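Local coordinates for NADPH Quinone Oxidoreductase (Streptococcus mutans, PDB 4F8Y), which probably catalyses the NADPH-dependent reduction of quinones such as menadione, using bound FAD as the redox cofactor, at residues H128-P131 against S132-P136. Residues are numbered along the deposited sequence; the frame is centred on the assembly and turned at random.
Sequences HNTP and SFAMP. With FAD (flavin-adenine dinucleotide), chain E; VK3 (menadione), chain H.
Flavin oxygen O2 of FAD is gripped by two groups of the loop: Asn129 N, at 2.7 Å, and the hydroxyl Thr130 OG1, at 2.5 Å. Two bonds to one carbonyl oxygen fix the pyrimidine end of the isoalloxazine and would tend to polarise it. Thr130 OG1 also hydrogen-bonds Tyr141 OH, itself a partner of FAD. The next backbone amide, Thr130 N, turns to the imidazole instead. Thr130 N donates to His128 ND1 at 3.1 Å and lies almost exactly in the ring plane. The ring reaches this amide because His128 CG sits between its own backbone N and carbonyl carbon (chi1 60°).

Met135 meets the imidazole at CE1 and NE2, from the opposite direction. Met135 SD comes 3.4 Å from His128 NE2, as a Met-aromatic contact oblique to the ring. The methionine chain bends at chi2 and chi3, and this brings its methyl CE in beside Thr130. There Met135 CE meets Thr130 CG2 at 3.4 Å, a tight carbon pair.

The segment follows strand 120-127 of the flavodoxin-like parallel sheet, at the strand's C-terminal end, where such folds bind flavin. After Pro131 the chain enters a short 3-10 turn, residues 132-134. Ala134 N donates to Pro131 O at 3.1 Å. Met135 N also hydrogen-bonds Ser132 O. On the outer side, Phe133 and Pro131 lie side by side, with Phe133 CE1 3.4 Å from Pro131 CB. Toward the quinone, Asn129 ND2 approaches menadione and hydrogen-bonds Glu167 OE1.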
ATOM      1  N   HIS A 128       6.414  -0.774  13.894  1.00 17.76           N
ATOM      2  CA  HIS A 128       7.094  -1.830  13.134  1.00 16.42           C
ATOM      3  C   HIS A 128       8.258  -2.442  13.931  1.00 17.44           C
ATOM      4  O   HIS A 128       8.574  -1.979  15.025  1.00 17.77           O
ATOM      5  CB  HIS A 128       7.562  -1.324  11.766  1.00 14.69           C
ATOM      6  CG  HIS A 128       8.520  -0.174  11.839  1.00 16.28           C
ATOM      7  ND1 HIS A 128       9.867  -0.340  12.088  1.00 14.68           N
ATOM      8  CD2 HIS A 128       8.326   1.158  11.689  1.00 15.18           C
ATOM      9  CE1 HIS A 128      10.459   0.841  12.095  1.00 15.58           C
ATOM     10  NE2 HIS A 128       9.548   1.767  11.853  1.00 15.63           N
ATOM     11  N   ASN A 129       8.886  -3.479  13.377  1.00 17.66           N
ATOM     12  CA  ASN A 129       9.951  -4.221  14.062  1.00 17.89           C
ATOM     13  C   ASN A 129      11.379  -3.908  13.607  1.00 18.06           C
ATOM     14  O   ASN A 129      12.324  -4.576  14.034  1.00 18.18           O
ATOM     15  CB  ASN A 129       9.720  -5.720  13.899  1.00 19.96           C
ATOM     16  CG  ASN A 129       8.650  -6.233  14.797  1.00 19.76           C
ATOM     17  OD1 ASN A 129       8.513  -5.777  15.932  1.00 25.18           O
ATOM     18  ND2 ASN A 129       7.880  -7.195  14.310  1.00 20.11           N
ATOM     19  N   THR A 130      11.527  -2.901  12.748  1.00 18.51           N
ATOM     20  CA  THR A 130      12.821  -2.527  12.171  1.00 18.23           C
ATOM     21  C   THR A 130      13.514  -1.471  13.038  1.00 19.85           C
ATOM     22  O   THR A 130      12.850  -0.586  13.584  1.00 19.67           O
ATOM     23  CB  THR A 130      12.636  -2.002  10.719  1.00 17.10           C
ATOM     24  OG1 THR A 130      11.895  -2.961   9.958  1.00 18.37           O
ATOM     25  CG2 THR A 130      13.968  -1.762  10.033  1.00 16.07           C
ATOM     26  N   PRO A 131      14.853  -1.578  13.191  1.00 21.12           N
ATOM     27  CA  PRO A 131      15.650  -0.588  13.933  1.00 20.16           C
ATOM     28  C   PRO A 131      15.524   0.827  13.370  1.00 18.09           C
ATOM     29  O   PRO A 131      15.416   1.004  12.170  1.00 17.41           O
ATOM     30  CB  PRO A 131      17.084  -1.103  13.769  1.00 19.19           C
ATOM     31  CG  PRO A 131      16.933  -2.573  13.598  1.00 17.92           C
ATOM     32  CD  PRO A 131      15.655  -2.760  12.820  1.00 17.03           C
ATOM     33  N   SER A 132      15.546   1.828  14.240  1.00 19.20           N
ATOM     34  CA  SER A 132      15.317   3.204  13.805  1.00 21.22           C
ATOM     35  C   SER A 132      16.438   3.748  12.927  1.00 20.98           C
ATOM     36  O   SER A 132      16.216   4.655  12.119  1.00 20.86           O
ATOM     37  CB  SER A 132      15.112   4.124  15.009  1.00 21.44           C
ATOM     38  OG  SER A 132      16.225   4.044  15.879  1.00 28.91           O
ATOM     39  N   PHE A 133      17.641   3.205  13.089  1.00 22.32           N
ATOM     40  CA  PHE A 133      18.770   3.681  12.293  1.00 22.46           C
ATOM     41  C   PHE A 133      18.552   3.367  10.820  1.00 23.37           C
ATOM     42  O   PHE A 133      19.062   4.069   9.939  1.00 25.23           O
ATOM     43  CB  PHE A 133      20.108   3.119  12.798  1.00 23.05           C
ATOM     44  CG  PHE A 133      20.340   1.666  12.461  1.00 23.67           C
ATOM     45  CD1 PHE A 133      20.203   0.686  13.429  1.00 22.88           C
ATOM     46  CD2 PHE A 133      20.725   1.284  11.185  1.00 23.01           C
ATOM     47  CE1 PHE A 133      20.427  -0.646  13.122  1.00 24.01           C
ATOM     48  CE2 PHE A 133      20.948  -0.044  10.876  1.00 22.83           C
ATOM     49  CZ  PHE A 133      20.797  -1.009  11.843  1.00 22.68           C
ATOM     50  N   ALA A 134      17.765   2.325  10.558  1.00 22.30           N
ATOM     51  CA  ALA A 134      17.540   1.847   9.202  1.00 20.34           C
ATOM     52  C   ALA A 134      16.525   2.712   8.473  1.00 21.00           C
ATOM     53  O   ALA A 134      16.382   2.617   7.256  1.00 22.50           O
ATOM     54  CB  ALA A 134      17.077   0.405   9.228  1.00 19.19           C
ATOM     55  N   MET A 135      15.831   3.564   9.219  1.00 21.31           N
ATOM     56  CA  MET A 135      14.713   4.330   8.671  1.00 19.46           C
ATOM     57  C   MET A 135      15.076   5.256   7.501  1.00 21.67           C
ATOM     58  O   MET A 135      14.341   5.322   6.518  1.00 20.66           O
ATOM     59  CB  MET A 135      13.996   5.095   9.781  1.00 19.60           C
ATOM     60  CG  MET A 135      13.311   4.202  10.812  1.00 20.17           C
ATOM     61  SD  MET A 135      12.101   3.063  10.099  1.00 22.51           S
ATOM     62  CE  MET A 135      13.075   1.565   9.996  1.00 17.54           C
ATOM     63  N   PRO A 136      16.202   5.986   7.604  1.00 22.31           N
ATOM     64  CA  PRO A 136      16.605   6.803   6.451  1.00 23.06           C
ATOM     65  C   PRO A 136      16.895   5.989   5.176  1.00 21.93           C
ATOM     66  O   PRO A 136      17.050   6.578   4.107  1.00 24.72           O
ATOM     67  CB  PRO A 136      17.889   7.491   6.944  1.00 22.50           C
ATOM     68  CG  PRO A 136      17.753   7.526   8.424  1.00 20.96           C
ATOM     69  CD  PRO A 136      17.012   6.276   8.802  1.00 21.11           C
TER
HETATM   70  PA  FAD E 201       0.433  -6.469  18.638  1.00 16.96           P
HETATM   71  O1A FAD E 201       0.815  -7.965  18.069  1.00 21.09           O
HETATM   72  O2A FAD E 201      -1.018  -6.328  18.727  1.00 17.98           O
HETATM   73  O5B FAD E 201       1.121  -6.234  20.099  1.00 23.89           O
HETATM   74  C5B FAD E 201       2.518  -6.129  20.170  1.00 24.47           C
HETATM   75  C4B FAD E 201       3.051  -6.155  21.593  1.00 23.72           C
HETATM   76  O4B FAD E 201       2.605  -5.072  22.475  1.00 22.02           O
HETATM   77  C3B FAD E 201       2.689  -7.444  22.437  1.00 24.43           C
HETATM   78  O3B FAD E 201       3.712  -8.161  23.065  1.00 28.63           O
HETATM   79  C2B FAD E 201       1.505  -6.978  23.262  1.00 24.44           C
HETATM   80  O2B FAD E 201       1.042  -7.826  24.277  1.00 29.53           O
HETATM   81  C1B FAD E 201       1.975  -5.618  23.598  1.00 23.76           C
HETATM   82  N9A FAD E 201       0.963  -4.710  24.134  1.00 22.60           N
HETATM   83  C8A FAD E 201      -0.335  -4.651  23.823  1.00 22.03           C
HETATM   84  N7A FAD E 201      -0.904  -3.625  24.556  1.00 21.59           N
HETATM   85  C5A FAD E 201       0.085  -3.055  25.324  1.00 22.01           C
HETATM   86  C6A FAD E 201       0.077  -2.017  26.224  1.00 24.26           C
HETATM   87  N6A FAD E 201      -1.162  -1.306  26.501  1.00 22.91           N
HETATM   88  N1A FAD E 201       1.205  -1.662  26.850  1.00 25.32           N
HETATM   89  C2A FAD E 201       2.363  -2.322  26.603  1.00 22.30           C
HETATM   90  N3A FAD E 201       2.367  -3.350  25.710  1.00 23.75           N
HETATM   91  C4A FAD E 201       1.232  -3.708  25.078  1.00 21.62           C
HETATM   92  N1  FAD E 201       7.446  -4.885  10.604  1.00 18.32           N
HETATM   93  C2  FAD E 201       8.849  -4.619  10.038  1.00 19.09           C
HETATM   94  O2  FAD E 201       9.622  -3.706  10.744  1.00 20.35           O
HETATM   95  N3  FAD E 201       8.788  -4.344   8.511  1.00 20.98           N
HETATM   96  C4  FAD E 201       7.825  -5.173   7.557  1.00 17.89           C
HETATM   97  O4  FAD E 201       7.567  -4.540   6.349  1.00 17.79           O
HETATM   98  C4X FAD E 201       6.535  -5.662   8.253  1.00 18.53           C
HETATM   99  N5  FAD E 201       5.506  -6.402   7.529  1.00 15.72           N
HETATM  100  C5X FAD E 201       4.417  -7.065   8.219  1.00 18.10           C
HETATM  101  C6  FAD E 201       3.419  -7.677   7.421  1.00 17.20           C
HETATM  102  C7  FAD E 201       2.368  -8.306   8.027  1.00 17.16           C
HETATM  103  C7M FAD E 201       1.282  -8.954   7.173  1.00 15.51           C
HETATM  104  C8  FAD E 201       2.291  -8.341   9.377  1.00 18.19           C
HETATM  105  C8M FAD E 201       1.116  -9.037  10.058  1.00 18.61           C
HETATM  106  C9  FAD E 201       3.259  -7.748  10.144  1.00 18.25           C
HETATM  107  C9A FAD E 201       4.349  -7.099   9.525  1.00 19.01           C
HETATM  108  N10 FAD E 201       5.349  -6.475  10.362  1.00 17.52           N
HETATM  109  C10 FAD E 201       6.498  -5.755   9.797  1.00 17.92           C
HETATM  110  C1' FAD E 201       5.143  -6.384  11.791  1.00 19.69           C
HETATM  111  C2' FAD E 201       4.251  -5.248  12.289  1.00 18.50           C
HETATM  112  O2' FAD E 201       4.616  -3.952  11.882  1.00 13.93           O
HETATM  113  C3' FAD E 201       3.954  -5.371  13.770  1.00 17.69           C
HETATM  114  O3' FAD E 201       3.384  -6.598  14.120  1.00 17.56           O
HETATM  115  C4' FAD E 201       3.122  -4.195  14.243  1.00 16.96           C
HETATM  116  O4' FAD E 201       3.569  -2.956  13.793  1.00 16.77           O
HETATM  117  C5' FAD E 201       2.892  -4.185  15.737  1.00 18.05           C
HETATM  118  O5' FAD E 201       1.753  -3.475  16.086  1.00 18.41           O
HETATM  119  P   FAD E 201       0.466  -4.391  16.523  1.00 18.57           P
HETATM  120  O1P FAD E 201      -0.733  -3.392  17.045  1.00 15.67           O
HETATM  121  O2P FAD E 201       0.037  -5.215  15.395  1.00 17.02           O
HETATM  122  O3P FAD E 201       1.154  -5.340  17.685  1.00 21.61           O
HETATM  123  C1K VK3 H 202       7.730  -9.050   7.615  1.00 22.78           C
HETATM  124  O1K VK3 H 202       6.598  -9.769   7.215  1.00 24.44           O
HETATM  125  C2K VK3 H 202       8.652  -8.491   6.583  1.00 24.08           C
HETATM  126  C3K VK3 H 202       9.781  -7.792   6.971  1.00 26.01           C
HETATM  127  C4K VK3 H 202      10.057  -7.606   8.352  1.00 27.60           C
HETATM  128  O4K VK3 H 202      11.221  -6.903   8.722  1.00 32.94           O
HETATM  129  C5K VK3 H 202       9.164  -8.143   9.347  1.00 26.91           C
HETATM  130  C6K VK3 H 202       9.418  -7.969  10.733  1.00 28.71           C
HETATM  131  C7K VK3 H 202       8.558  -8.485  11.669  1.00 26.18           C
HETATM  132  C8K VK3 H 202       7.345  -9.235  11.245  1.00 22.36           C
HETATM  133  C9K VK3 H 202       7.104  -9.404   9.911  1.00 23.86           C
HETATM  134  C10 VK3 H 202       7.987  -8.870   8.939  1.00 23.65           C
HETATM  135  C11 VK3 H 202      10.745  -7.232   5.923  1.00 24.90           C